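Local coordinates for VP5 (PDB 6QGI), which is an envelope protein that probably drives fusion between the viral membrane and that of its haloarchaeal host, at residues Val7-Gly12 with Thr310-Pro315; Val297-Glu302 with Ile490-Gln495; Ala303-Gln308 with Ile437-Ser442; Gly316-Thr321 with Gly341-Thr346; Lys332-Ser337 with Phe443-Leu448. One frame throughout, in Å; residues are numbered along the deposited sequence.

Contact 1 (Val7-Gly12 with Thr310-Pro315); sequences VGLAAG and TGATLP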
# COMPACT_ATOMS: atom_id res chain seq x y z
N VAL A 7 -1.30 10.25 -9.30
CA VAL A 7 -1.06 10.87 -10.61
C VAL A 7 0.24 11.68 -10.62
O VAL A 7 1.09 11.44 -11.49
CB VAL A 7 -2.27 11.74 -11.06
CG1 VAL A 7 -2.04 12.34 -12.44
CG2 VAL A 7 -3.57 10.93 -11.04
N GLY A 8 0.37 12.63 -9.69
CA GLY A 8 1.53 13.51 -9.60
C GLY A 8 2.85 12.80 -9.39
O GLY A 8 3.85 13.16 -10.02
N LEU A 9 2.87 11.79 -8.52
CA LEU A 9 4.09 11.05 -8.22
C LEU A 9 4.13 9.70 -8.92
O LEU A 9 5.16 9.02 -8.84
CB LEU A 9 4.26 10.88 -6.70
CG LEU A 9 4.14 12.15 -5.83
CD1 LEU A 9 3.99 11.81 -4.37
CD2 LEU A 9 5.30 13.12 -6.06
N ALA A 10 3.03 9.31 -9.63
CA ALA A 10 2.87 8.03 -10.33
C ALA A 10 3.24 6.89 -9.36
O ALA A 10 3.95 5.94 -9.71
CB ALA A 10 3.73 7.99 -11.60
N ALA A 11 2.77 7.03 -8.12
CA ALA A 11 3.05 6.15 -7.00
C ALA A 11 1.77 5.56 -6.39
O ALA A 11 0.68 5.74 -6.93
CB ALA A 11 3.84 6.92 -5.95
N GLY A 12 1.93 4.83 -5.29
CA GLY A 12 0.84 4.23 -4.54
C GLY A 12 1.00 4.50 -3.07
O GLY A 12 2.12 4.61 -2.58
N THR A 310 5.77 13.21 -14.99
CA THR A 310 5.06 14.42 -14.56
C THR A 310 5.97 15.63 -14.28
O THR A 310 5.51 16.77 -14.37
CB THR A 310 4.26 14.12 -13.29
OG1 THR A 310 5.17 13.70 -12.28
CG2 THR A 310 3.17 13.08 -13.50
N GLY A 311 7.21 15.37 -13.90
CA GLY A 311 8.20 16.39 -13.56
C GLY A 311 8.13 16.83 -12.11
O GLY A 311 8.69 17.87 -11.75
N ALA A 312 7.44 16.04 -11.26
CA ALA A 312 7.25 16.32 -9.84
C ALA A 312 8.52 15.99 -9.03
O ALA A 312 9.00 14.86 -9.07
CB ALA A 312 6.06 15.55 -9.30
N THR A 313 9.06 17.01 -8.33
CA THR A 313 10.26 16.91 -7.50
C THR A 313 9.85 16.68 -6.04
O THR A 313 8.97 17.38 -5.53
CB THR A 313 11.17 18.14 -7.65
OG1 THR A 313 10.40 19.33 -7.47
CG2 THR A 313 11.88 18.18 -8.99
N LEU A 314 10.50 15.71 -5.38
CA LEU A 314 10.17 15.33 -4.00
C LEU A 314 11.42 14.86 -3.21
O LEU A 314 12.07 13.89 -3.62
CB LEU A 314 9.10 14.22 -4.04
CG LEU A 314 8.47 13.74 -2.73
CD1 LEU A 314 7.65 14.84 -2.05
CD2 LEU A 314 7.58 12.54 -2.98
N PRO A 315 11.74 15.50 -2.06
CA PRO A 315 12.90 15.05 -1.26
C PRO A 315 12.51 13.99 -0.22
O PRO A 315 11.54 14.17 0.51
CB PRO A 315 13.38 16.34 -0.59
CG PRO A 315 12.18 17.28 -0.61
CD PRO A 315 11.08 16.67 -1.44
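L9 overlaps the end of L314: both of its methyls, CD1 and CD2, lie 3.9 Å from the same L314 methyl, CD2. The two side chains meet at about a right angle; L314 uses one branch and L9 both. L9 CD2 also reaches A312 CB at 4.1 Å, making a small apolar patch. L9 sets out away from 310-315; CG beside the backbone N (chi1 -51°) brings the isobutyl end back. L314 reaches out to meet it with CG opposite its own N.

Beside this patch sits a polar one. T310 OG1 donates to G8 O at 2.7 Å, coming in 22° out of the carbonyl plane. The chi1 of 60° places this hydroxyl between the backbone N and the carbonyl carbon, where it can also take a weak bond from A312 N at 3.4 Å. One oxygen thus ties the chain leaving helix 4-8 to the turn of the hairpin formed by strands 301-307 and 312-320. The methyl of T310, CG2, faces V7 O at 3.3 Å, and A312 CB comes equally near G8 O. Just past G8, the chain leaves helical geometry at A10, which has positive phi, and heads into strand 11-13.

Y375 touches both V7 and T310. L9 and L314 share I437 of strand 434-439 as a neighbour, while M349 and V352 of strand 343-355 pack on L9 and A347 of that strand on L314, so the N-terminal helix end is laid over the interior side of these strands.

Contact 2 (Val297-Glu302 with Ile490-Gln495); sequences VDAERE and IEKYEQ
This is a helix-on-strand packing: the axis of 490-495, within the last modelled helix 476-496, passes 9.5 Å from that of the short strand 297-299, at 49° to it. Y493 and A299 are central to it. The Y493 ring lies with one edge toward V297 CG1, which sits close to the ring plane and 3.7 Å from Y493 CE2. V297 puts that methyl there by holding CG1 opposite the backbone N (chi1 171°). The same Y493 CE2 is 3.5 Å from A299 CB, so one ring carbon touches both apolar groups. The model brings V297 CG1 tighter still to the phenol oxygen, a spacing too short to trust in detail. That oxygen bonds to T317 OG1 of strand 312-320, and M283, I287 and I291 also touch Y493.

K492 lies alongside, its extended chain passing A299 so that CD is 4.0 Å from A299 CB. Its amine heads toward E300, but K492 NZ and E300 OE2 stay 5.1 Å apart; any attraction acts through space.

E300 is the corner where the chain turns from strand 297-299 into strand 301-307. Across that corner R301 NE makes a straight salt bridge to the syn side of D298 OD1 at 3.0 Å, with the oxygen in the guanidinium plane. D298 OD2 takes the N-H of S461, so the carboxylate is fixed by both oxygens. E300 O meanwhile accepts from T451 OG1.

The result is helix-on-sheet packing, the helix set obliquely on the strand by an aromatic side chain whose hydroxyl bonds to neighbouring strand 312-320.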
# COMPACT_ATOMS: atom_id res chain seq x y z
N VAL A 297 16.52 -0.31 4.38
CA VAL A 297 16.24 1.13 4.33
C VAL A 297 17.53 1.95 4.32
O VAL A 297 18.53 1.55 4.92
CB VAL A 297 15.33 1.56 5.54
CG1 VAL A 297 15.21 3.07 5.65
CG2 VAL A 297 13.95 0.94 5.47
N ASP A 298 17.48 3.13 3.67
CA ASP A 298 18.55 4.12 3.70
C ASP A 298 17.99 5.37 4.37
O ASP A 298 17.47 6.27 3.72
CB ASP A 298 19.13 4.42 2.30
CG ASP A 298 20.38 5.29 2.31
OD1 ASP A 298 20.60 6.02 3.30
OD2 ASP A 298 21.13 5.24 1.33
N ALA A 299 18.07 5.37 5.71
CA ALA A 299 17.62 6.45 6.58
C ALA A 299 18.57 7.64 6.57
O ALA A 299 18.14 8.77 6.82
CB ALA A 299 17.49 5.92 8.00
N GLU A 300 19.87 7.39 6.29
CA GLU A 300 20.94 8.39 6.35
C GLU A 300 21.18 9.18 5.05
O GLU A 300 21.96 10.13 5.10
CB GLU A 300 22.25 7.73 6.78
CG GLU A 300 22.54 7.88 8.27
CD GLU A 300 22.60 9.30 8.83
OE1 GLU A 300 23.13 10.20 8.14
OE2 GLU A 300 22.11 9.50 9.96
N ARG A 301 20.53 8.83 3.93
CA ARG A 301 20.76 9.58 2.69
C ARG A 301 19.45 10.10 2.09
O ARG A 301 18.65 9.33 1.55
CB ARG A 301 21.55 8.77 1.67
CG ARG A 301 23.06 8.89 1.86
CD ARG A 301 23.77 7.57 1.62
NE ARG A 301 23.51 6.62 2.71
CZ ARG A 301 24.45 6.03 3.44
NH1 ARG A 301 24.11 5.20 4.41
NH2 ARG A 301 25.73 6.26 3.19
N GLU A 302 19.25 11.42 2.20
CA GLU A 302 18.09 12.12 1.66
C GLU A 302 18.32 12.33 0.17
O GLU A 302 19.36 12.86 -0.24
CB GLU A 302 17.83 13.45 2.38
CG GLU A 302 16.44 14.01 2.14
CD GLU A 302 16.26 15.47 2.50
OE1 GLU A 302 16.17 15.79 3.71
OE2 GLU A 302 16.18 16.31 1.57
N ILE A 490 14.67 3.90 14.15
CA ILE A 490 13.48 4.62 14.58
C ILE A 490 13.89 6.05 14.98
O ILE A 490 13.31 7.00 14.45
CB ILE A 490 12.73 3.85 15.71
CG1 ILE A 490 12.06 2.55 15.18
CG2 ILE A 490 11.73 4.73 16.48
CD1 ILE A 490 11.20 2.62 13.85
N GLU A 491 14.93 6.20 15.84
CA GLU A 491 15.46 7.50 16.28
C GLU A 491 15.87 8.37 15.08
O GLU A 491 15.57 9.57 15.08
CB GLU A 491 16.64 7.32 17.24
CG GLU A 491 16.22 6.95 18.66
CD GLU A 491 17.33 6.65 19.64
OE1 GLU A 491 18.43 6.23 19.21
OE2 GLU A 491 17.10 6.81 20.86
N LYS A 492 16.50 7.77 14.04
CA LYS A 492 16.93 8.45 12.81
C LYS A 492 15.75 9.10 12.09
O LYS A 492 15.86 10.25 11.67
CB LYS A 492 17.64 7.47 11.86
CG LYS A 492 19.08 7.16 12.24
CD LYS A 492 19.64 6.00 11.42
CE LYS A 492 20.97 5.51 11.94
NZ LYS A 492 21.57 4.51 11.01
N TYR A 493 14.62 8.37 11.97
CA TYR A 493 13.41 8.87 11.32
C TYR A 493 12.66 9.86 12.20
O TYR A 493 12.10 10.82 11.68
CB TYR A 493 12.49 7.73 10.89
CG TYR A 493 12.86 7.17 9.53
CD1 TYR A 493 12.51 7.83 8.36
CD2 TYR A 493 13.63 6.01 9.42
CE1 TYR A 493 12.88 7.35 7.11
CE2 TYR A 493 13.98 5.50 8.18
CZ TYR A 493 13.62 6.18 7.02
OH TYR A 493 13.96 5.70 5.78
N GLU A 494 12.69 9.65 13.54
CA GLU A 494 12.05 10.53 14.52
C GLU A 494 12.75 11.89 14.56
O GLU A 494 12.10 12.91 14.77
CB GLU A 494 12.04 9.88 15.91
CG GLU A 494 10.97 8.82 16.06
CD GLU A 494 10.43 8.62 17.47
OE1 GLU A 494 9.77 9.55 17.99
OE2 GLU A 494 10.65 7.53 18.04
N GLN A 495 14.08 11.90 14.33
CA GLN A 495 14.89 13.12 14.29
C GLN A 495 14.61 13.91 13.01
O GLN A 495 14.42 15.12 13.07
CB GLN A 495 16.39 12.79 14.38
CG GLN A 495 16.89 12.54 15.81
CD GLN A 495 18.14 11.68 15.87
OE1 GLN A 495 19.03 11.75 15.01
NE2 GLN A 495 18.24 10.85 16.90

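Contact 3 (Ala303-Gln308 with Ile437-Ser442); sequences ATITIQ and IQLQGS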
# COMPACT_ATOMS: atom_id res chain seq x y z
N ALA A 303 17.35 11.89 -0.64
CA ALA A 303 17.43 12.00 -2.08
C ALA A 303 16.28 12.80 -2.64
O ALA A 303 15.13 12.59 -2.25
CB ALA A 303 17.42 10.61 -2.70
N THR A 304 16.59 13.74 -3.55
CA THR A 304 15.59 14.53 -4.26
C THR A 304 15.37 13.81 -5.59
O THR A 304 16.34 13.57 -6.32
CB THR A 304 16.02 16.01 -4.38
OG1 THR A 304 17.25 16.10 -5.10
CG2 THR A 304 16.15 16.71 -3.03
N ILE A 305 14.13 13.39 -5.86
CA ILE A 305 13.79 12.64 -7.07
C ILE A 305 12.88 13.45 -7.99
O ILE A 305 12.17 14.35 -7.54
CB ILE A 305 13.15 11.25 -6.76
CG1 ILE A 305 11.86 11.37 -5.89
CG2 ILE A 305 14.17 10.30 -6.14
CD1 ILE A 305 10.90 10.19 -5.94
N THR A 306 12.92 13.14 -9.29
CA THR A 306 12.05 13.74 -10.30
C THR A 306 11.31 12.60 -10.96
O THR A 306 11.95 11.74 -11.58
CB THR A 306 12.84 14.62 -11.30
OG1 THR A 306 13.35 15.76 -10.62
CG2 THR A 306 11.97 15.10 -12.47
N ILE A 307 9.98 12.59 -10.83
CA ILE A 307 9.12 11.59 -11.47
C ILE A 307 9.06 12.00 -12.93
O ILE A 307 8.49 13.04 -13.25
CB ILE A 307 7.74 11.47 -10.75
CG1 ILE A 307 7.90 11.18 -9.24
CG2 ILE A 307 6.81 10.44 -11.43
CD1 ILE A 307 8.63 9.86 -8.87
N GLN A 308 9.75 11.25 -13.79
CA GLN A 308 9.94 11.49 -15.22
C GLN A 308 8.67 11.88 -16.00
O GLN A 308 8.71 12.84 -16.78
CB GLN A 308 10.54 10.25 -15.89
CG GLN A 308 11.91 9.87 -15.37
CD GLN A 308 12.55 8.92 -16.33
OE1 GLN A 308 12.00 7.87 -16.66
NE2 GLN A 308 13.73 9.31 -16.82
N ILE A 437 5.33 6.23 0.16
CA ILE A 437 4.71 5.93 -1.13
C ILE A 437 5.50 4.81 -1.83
O ILE A 437 6.69 4.66 -1.58
CB ILE A 437 4.60 7.20 -2.03
CG1 ILE A 437 5.98 7.82 -2.34
CG2 ILE A 437 3.65 8.23 -1.39
CD1 ILE A 437 6.05 8.73 -3.53
N GLN A 438 4.82 4.02 -2.67
CA GLN A 438 5.51 2.98 -3.44
C GLN A 438 5.70 3.52 -4.85
O GLN A 438 4.72 3.84 -5.52
CB GLN A 438 4.73 1.65 -3.44
CG GLN A 438 5.48 0.54 -4.19
CD GLN A 438 4.74 -0.77 -4.24
OE1 GLN A 438 4.33 -1.30 -3.22
NE2 GLN A 438 4.59 -1.32 -5.43
N LEU A 439 6.96 3.65 -5.29
CA LEU A 439 7.28 4.18 -6.62
C LEU A 439 7.01 3.13 -7.68
O LEU A 439 7.58 2.04 -7.64
CB LEU A 439 8.75 4.65 -6.68
CG LEU A 439 9.16 5.67 -5.61
CD1 LEU A 439 10.65 5.89 -5.60
CD2 LEU A 439 8.46 7.01 -5.82
N GLN A 440 6.10 3.44 -8.62
CA GLN A 440 5.69 2.56 -9.71
C GLN A 440 6.29 3.04 -11.02
O GLN A 440 6.84 2.24 -11.79
CB GLN A 440 4.15 2.53 -9.84
CG GLN A 440 3.37 2.56 -8.52
CD GLN A 440 3.34 1.24 -7.80
OE1 GLN A 440 3.88 0.22 -8.24
NE2 GLN A 440 2.69 1.23 -6.64
N GLY A 441 6.20 4.35 -11.25
CA GLY A 441 6.72 5.01 -12.44
C GLY A 441 8.17 5.41 -12.30
O GLY A 441 8.68 5.53 -11.18
N SER A 442 8.82 5.65 -13.45
CA SER A 442 10.21 6.04 -13.56
C SER A 442 10.48 7.38 -12.87
O SER A 442 9.60 8.25 -12.79
CB SER A 442 10.64 6.10 -15.01
OG SER A 442 10.74 4.81 -15.58
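S442 O takes the backbone N-H of Q308 at 3.2 Å, the one hydrogen bond that spans these two segments. It is a bent bond: the N-H angle is 138°, and the donor stands above the carbonyl plane instead of meeting a lone pair. I307 closes in on the same oxygen with its CA, 3.6 Å from S442 O, and its CG2 branch comes nearly as near. The side chain of Q308 is poorly ordered, and its approach to S442 CB is too short to be relied on.

Further in, the contact is purely apolar. I305 and L439 reach toward each other tip to tip, I305 CD1 being 4.0 Å from L439 CD2. The CG1 branch of I305 lies between its backbone N and carbonyl carbon (chi1 58°), which directs the delta methyl at the leucine. I307 comes to the same methyl at a slant, with I307 CD1 4.2 Å from L439 CD2.

Strands 301-307 and 434-439 are not ladder partners here. They face one another across the interior of curled antiparallel beta structure, where F318 touches both I305 and L439, F345 packs on I305 and V343 on L439. After L439 the chain leaves its strand, passes G441 and turns into strand 443-450, which does pair with 301-307; the S442-Q308 bond lies just where that pairing starts.

T306 points the other way, its hydroxyl bonded to D446. On the far side of 437-442, Q438 NE2 makes a weak bond to Q440 OE1 at 3.3 Å and another weak one to D61 O.

Contact 4 (Gly316-Thr321 with Gly341-Thr346); sequences GTFALT and GDVYFT
F345 holds CG opposite its backbone N (chi1 -161°) while F318 keeps CG beside its own N (chi1 -76°), and the two rings meet as a T-shaped pair. The edge of F345 is directed at the face of F318, with centroids 4.9 Å apart and planes at 63°. The closest carbons are F345 CD1 and F318 CE1, at 3.6 Å. The same swing brings F345 CZ within 3.3 Å of G316 N, where the absent side chain leaves room.

Beneath the rings runs a regular antiparallel ladder between strands 312-320 and 343-355, which are joined by a long connection that includes strand 333-334. T317 with T346 and A319 with Y344 are the hydrogen-bonded pairs; F318 with F345 and L320 with V343 are the non-hydrogen-bonded ones. Y344 N donates to A319 O at 2.8 Å, whereas the return bond from A319 N is longer and reaches Y344 O from well above the carbonyl plane.

Beyond L320 a side chain takes over. T321 N still gives to D342 O, but D342 N is received by T321 OG1, at 2.7 Å. T321 CG2 then touches the edge of the Y344 ring, 3.4 Å from Y344 CE2.

F318, L320, V343 and F345 occupy the inward face, where L320 and V343 lie side by side with CD2 of the leucine 3.9 Å from V343 CG2. On the reverse face, helix 285-292 covers Y344 through L290 and T346 through I287. There Y344 OH binds N62 and T346 OG1 binds T436; D342 OD2, in the loop before, takes an N-H of N64.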
# COMPACT_ATOMS: atom_id res chain seq x y z
N GLY A 316 13.27 12.91 -0.15
CA GLY A 316 12.99 11.84 0.80
C GLY A 316 13.97 10.70 0.85
O GLY A 316 14.96 10.67 0.10
N THR A 317 13.70 9.74 1.74
CA THR A 317 14.54 8.56 1.96
C THR A 317 13.93 7.32 1.29
O THR A 317 12.71 7.20 1.17
CB THR A 317 14.77 8.32 3.45
OG1 THR A 317 13.52 8.40 4.14
CG2 THR A 317 15.76 9.30 4.06
N PHE A 318 14.82 6.40 0.86
CA PHE A 318 14.47 5.17 0.17
C PHE A 318 14.44 3.94 1.08
O PHE A 318 15.19 3.83 2.06
CB PHE A 318 15.46 4.87 -0.96
CG PHE A 318 15.29 5.69 -2.22
CD1 PHE A 318 14.28 5.41 -3.12
CD2 PHE A 318 16.21 6.68 -2.54
CE1 PHE A 318 14.15 6.13 -4.31
CE2 PHE A 318 16.09 7.41 -3.72
CZ PHE A 318 15.06 7.13 -4.60
N ALA A 319 13.57 3.01 0.70
CA ALA A 319 13.39 1.70 1.28
C ALA A 319 13.25 0.72 0.14
O ALA A 319 12.53 0.99 -0.83
CB ALA A 319 12.16 1.67 2.18
N LEU A 320 14.02 -0.38 0.18
CA LEU A 320 13.97 -1.39 -0.87
C LEU A 320 13.64 -2.72 -0.26
O LEU A 320 14.26 -3.10 0.73
CB LEU A 320 15.32 -1.47 -1.60
CG LEU A 320 15.78 -0.31 -2.49
CD1 LEU A 320 17.02 -0.70 -3.24
CD2 LEU A 320 14.77 0.04 -3.55
N THR A 321 12.66 -3.45 -0.85
CA THR A 321 12.30 -4.80 -0.38
C THR A 321 13.46 -5.74 -0.73
O THR A 321 13.80 -6.64 0.04
CB THR A 321 10.98 -5.27 -0.99
OG1 THR A 321 11.14 -5.39 -2.40
CG2 THR A 321 9.81 -4.36 -0.67
N GLY A 341 12.22 -6.38 -6.62
CA GLY A 341 11.38 -6.07 -5.48
C GLY A 341 10.58 -4.79 -5.67
O GLY A 341 10.39 -4.34 -6.80
N ASP A 342 10.10 -4.22 -4.55
CA ASP A 342 9.32 -2.99 -4.53
C ASP A 342 10.12 -1.84 -3.93
O ASP A 342 10.91 -2.04 -3.01
CB ASP A 342 8.00 -3.20 -3.76
CG ASP A 342 7.02 -4.14 -4.44
OD1 ASP A 342 6.74 -3.93 -5.65
OD2 ASP A 342 6.52 -5.06 -3.77
N VAL A 343 9.92 -0.63 -4.49
CA VAL A 343 10.58 0.61 -4.06
C VAL A 343 9.64 1.45 -3.22
O VAL A 343 8.55 1.78 -3.68
CB VAL A 343 11.11 1.46 -5.25
CG1 VAL A 343 11.87 2.69 -4.76
CG2 VAL A 343 11.98 0.64 -6.17
N TYR A 344 10.08 1.82 -2.01
CA TYR A 344 9.32 2.69 -1.12
C TYR A 344 10.06 4.03 -0.97
O TYR A 344 11.27 4.09 -1.17
CB TYR A 344 9.04 2.03 0.24
CG TYR A 344 8.17 0.79 0.12
CD1 TYR A 344 6.79 0.90 -0.02
CD2 TYR A 344 8.73 -0.48 0.09
CE1 TYR A 344 5.99 -0.23 -0.18
CE2 TYR A 344 7.94 -1.62 -0.05
CZ TYR A 344 6.57 -1.49 -0.18
OH TYR A 344 5.78 -2.60 -0.31
N PHE A 345 9.30 5.11 -0.71
CA PHE A 345 9.86 6.45 -0.58
C PHE A 345 9.13 7.23 0.51
O PHE A 345 7.95 7.55 0.35
CB PHE A 345 9.82 7.19 -1.93
CG PHE A 345 10.73 8.39 -2.06
CD1 PHE A 345 12.11 8.22 -2.21
CD2 PHE A 345 10.22 9.68 -2.11
CE1 PHE A 345 12.95 9.32 -2.36
CE2 PHE A 345 11.06 10.78 -2.26
CZ PHE A 345 12.42 10.59 -2.40
N THR A 346 9.83 7.50 1.63
CA THR A 346 9.31 8.25 2.77
C THR A 346 9.69 9.70 2.56
O THR A 346 10.88 10.02 2.54
CB THR A 346 9.82 7.67 4.09
OG1 THR A 346 9.57 6.26 4.09
CG2 THR A 346 9.17 8.33 5.30

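Contact 5 (Lys332-Ser337 with Phe443-Leu448); sequences KTYDPS and FTIDKL
T333 OG1 and T444 OG1 are hydrogen-bonded at 2.9 Å, and either hydroxyl could be the donor. Both hydroxyls lie beside their own backbone N, which lets them meet across a non-hydrogen-bonded pair. On each side of that pair the backbone is well supplied. Y334 N donates almost straight to F443 O at 2.8 Å, and F443 N returns a bond to Y334 O at 3.2 Å, in the carbonyl plane. On the other flank I445 N gives to K332 O at 3.1 Å. K332 O also receives a CA-H contact from T444, and F443 O one from T333.

The two-residue strand 333-334 is thus an antiparallel edge piece, added by the long connection between strands 312-320 and 343-355. Strand 443-450 lies in the middle: its other side bonds to strand 301-307, where T444 N reaches T306 O.

On the face opposite the threonines, Y334 CB sits over the ring of F443 in a CH-pi contact, 4.1 Å from the centroid. F443 CG lies between its backbone N and carbonyl carbon (chi1 65°), which turns the ring under Y334. P336 CG comes to the ring edge, 4.2 Å from F443 CE1, and I445 CD1 touches Y334 CE2 at 3.7 Å. The phenol oxygen of Y334 takes the N-H of E329.

Past the strand, D335 OD1 accepts the hydroxyl of S337 at 2.7 Å from above the carboxylate plane, plus a weak bond from S442 OG, while D335 O is met by T338 OG1.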
# COMPACT_ATOMS: atom_id res chain seq x y z
N LYS A 332 21.13 9.20 -11.84
CA LYS A 332 20.63 8.05 -12.59
C LYS A 332 19.10 7.97 -12.59
O LYS A 332 18.43 8.38 -11.64
CB LYS A 332 21.23 6.74 -12.05
CG LYS A 332 22.75 6.63 -12.16
CD LYS A 332 23.23 6.52 -13.60
CE LYS A 332 24.74 6.42 -13.70
NZ LYS A 332 25.21 6.44 -15.11
N THR A 333 18.56 7.42 -13.69
CA THR A 333 17.13 7.21 -13.88
C THR A 333 16.82 5.74 -13.59
O THR A 333 17.49 4.86 -14.12
CB THR A 333 16.72 7.62 -15.29
OG1 THR A 333 16.97 9.02 -15.49
CG2 THR A 333 15.28 7.30 -15.57
N TYR A 334 15.78 5.49 -12.79
CA TYR A 334 15.40 4.14 -12.40
C TYR A 334 13.97 3.84 -12.76
O TYR A 334 13.09 4.68 -12.61
CB TYR A 334 15.61 3.94 -10.90
CG TYR A 334 17.08 3.92 -10.53
CD1 TYR A 334 17.85 2.78 -10.72
CD2 TYR A 334 17.71 5.06 -10.04
CE1 TYR A 334 19.21 2.76 -10.41
CE2 TYR A 334 19.07 5.06 -9.72
CZ TYR A 334 19.81 3.90 -9.92
OH TYR A 334 21.15 3.88 -9.63
N ASP A 335 13.77 2.62 -13.28
CA ASP A 335 12.47 2.11 -13.66
C ASP A 335 12.10 1.06 -12.63
O ASP A 335 12.71 -0.02 -12.60
CB ASP A 335 12.47 1.56 -15.10
CG ASP A 335 11.09 1.23 -15.65
OD1 ASP A 335 10.08 1.58 -14.99
OD2 ASP A 335 11.02 0.61 -16.73
N PRO A 336 11.15 1.37 -11.73
CA PRO A 336 10.81 0.40 -10.68
C PRO A 336 10.18 -0.89 -11.20
O PRO A 336 10.23 -1.91 -10.53
CB PRO A 336 9.85 1.15 -9.76
CG PRO A 336 9.55 2.41 -10.42
CD PRO A 336 10.35 2.60 -11.64
N SER A 337 9.62 -0.85 -12.42
CA SER A 337 8.98 -1.98 -13.07
C SER A 337 9.99 -3.06 -13.48
O SER A 337 9.59 -4.21 -13.70
CB SER A 337 8.20 -1.53 -14.29
OG SER A 337 9.01 -0.90 -15.27
N PHE A 443 11.70 7.51 -12.34
CA PHE A 443 12.17 8.66 -11.58
C PHE A 443 13.68 8.80 -11.70
O PHE A 443 14.39 7.80 -11.88
CB PHE A 443 11.76 8.53 -10.09
CG PHE A 443 12.40 7.37 -9.36
CD1 PHE A 443 11.85 6.09 -9.41
CD2 PHE A 443 13.59 7.54 -8.65
CE1 PHE A 443 12.47 5.01 -8.77
CE2 PHE A 443 14.20 6.47 -8.01
CZ PHE A 443 13.63 5.21 -8.06
N THR A 444 14.18 10.03 -11.53
CA THR A 444 15.61 10.32 -11.60
C THR A 444 16.06 10.96 -10.28
O THR A 444 15.42 11.89 -9.81
CB THR A 444 15.92 11.22 -12.81
OG1 THR A 444 15.24 10.73 -13.97
CG2 THR A 444 17.41 11.35 -13.09
N ILE A 445 17.16 10.46 -9.71
CA ILE A 445 17.73 11.01 -8.48
C ILE A 445 18.54 12.24 -8.91
O ILE A 445 19.60 12.08 -9.50
CB ILE A 445 18.56 9.96 -7.69
CG1 ILE A 445 17.68 8.75 -7.29
CG2 ILE A 445 19.21 10.59 -6.47
CD1 ILE A 445 18.42 7.49 -6.95
N ASP A 446 18.02 13.45 -8.68
CA ASP A 446 18.72 14.69 -9.05
C ASP A 446 19.88 14.97 -8.12
O ASP A 446 20.86 15.59 -8.54
CB ASP A 446 17.76 15.88 -9.06
CG ASP A 446 16.71 15.89 -10.16
OD1 ASP A 446 16.84 15.08 -11.11
OD2 ASP A 446 15.78 16.72 -10.08
N LYS A 447 19.77 14.53 -6.85
CA LYS A 447 20.78 14.72 -5.80
C LYS A 447 20.61 13.70 -4.66
O LYS A 447 19.50 13.26 -4.38
CB LYS A 447 20.66 16.15 -5.23
CG LYS A 447 21.96 16.72 -4.67
CD LYS A 447 21.73 17.55 -3.40
CE LYS A 447 21.18 18.94 -3.62
NZ LYS A 447 20.81 19.60 -2.34
N LEU A 448 21.73 13.35 -4.01
CA LEU A 448 21.85 12.49 -2.83
C LEU A 448 22.63 13.25 -1.77
O LEU A 448 23.70 13.78 -2.08
CB LEU A 448 22.54 11.15 -3.15
CG LEU A 448 21.82 10.14 -4.03
CD1 LEU A 448 22.72 9.00 -4.38
CD2 LEU A 448 20.65 9.56 -3.31

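Overall arrangement
All five contacts belong to the antiparallel beta region of the chain's second half, to which contact 1 adds the N-terminal residues and contact 2 the last modelled helix. The centres of contacts 1 and 3 are about 6 Å apart and those of contacts 3 and 5 about 7 Å; the centres of contacts 1 and 2 are about 21 Å apart. Strand 312-320 serves contacts 1 and 4, strand 301-307 contacts 2 and 3. Along the chain, contact 1 closes before contact 4 or 5 opens, contacts 3 and 5 cross, and contacts 3, 4 and 5 fall within the span of contact 2. Residues near both ends of the modelled chain thus pack against the same beta region.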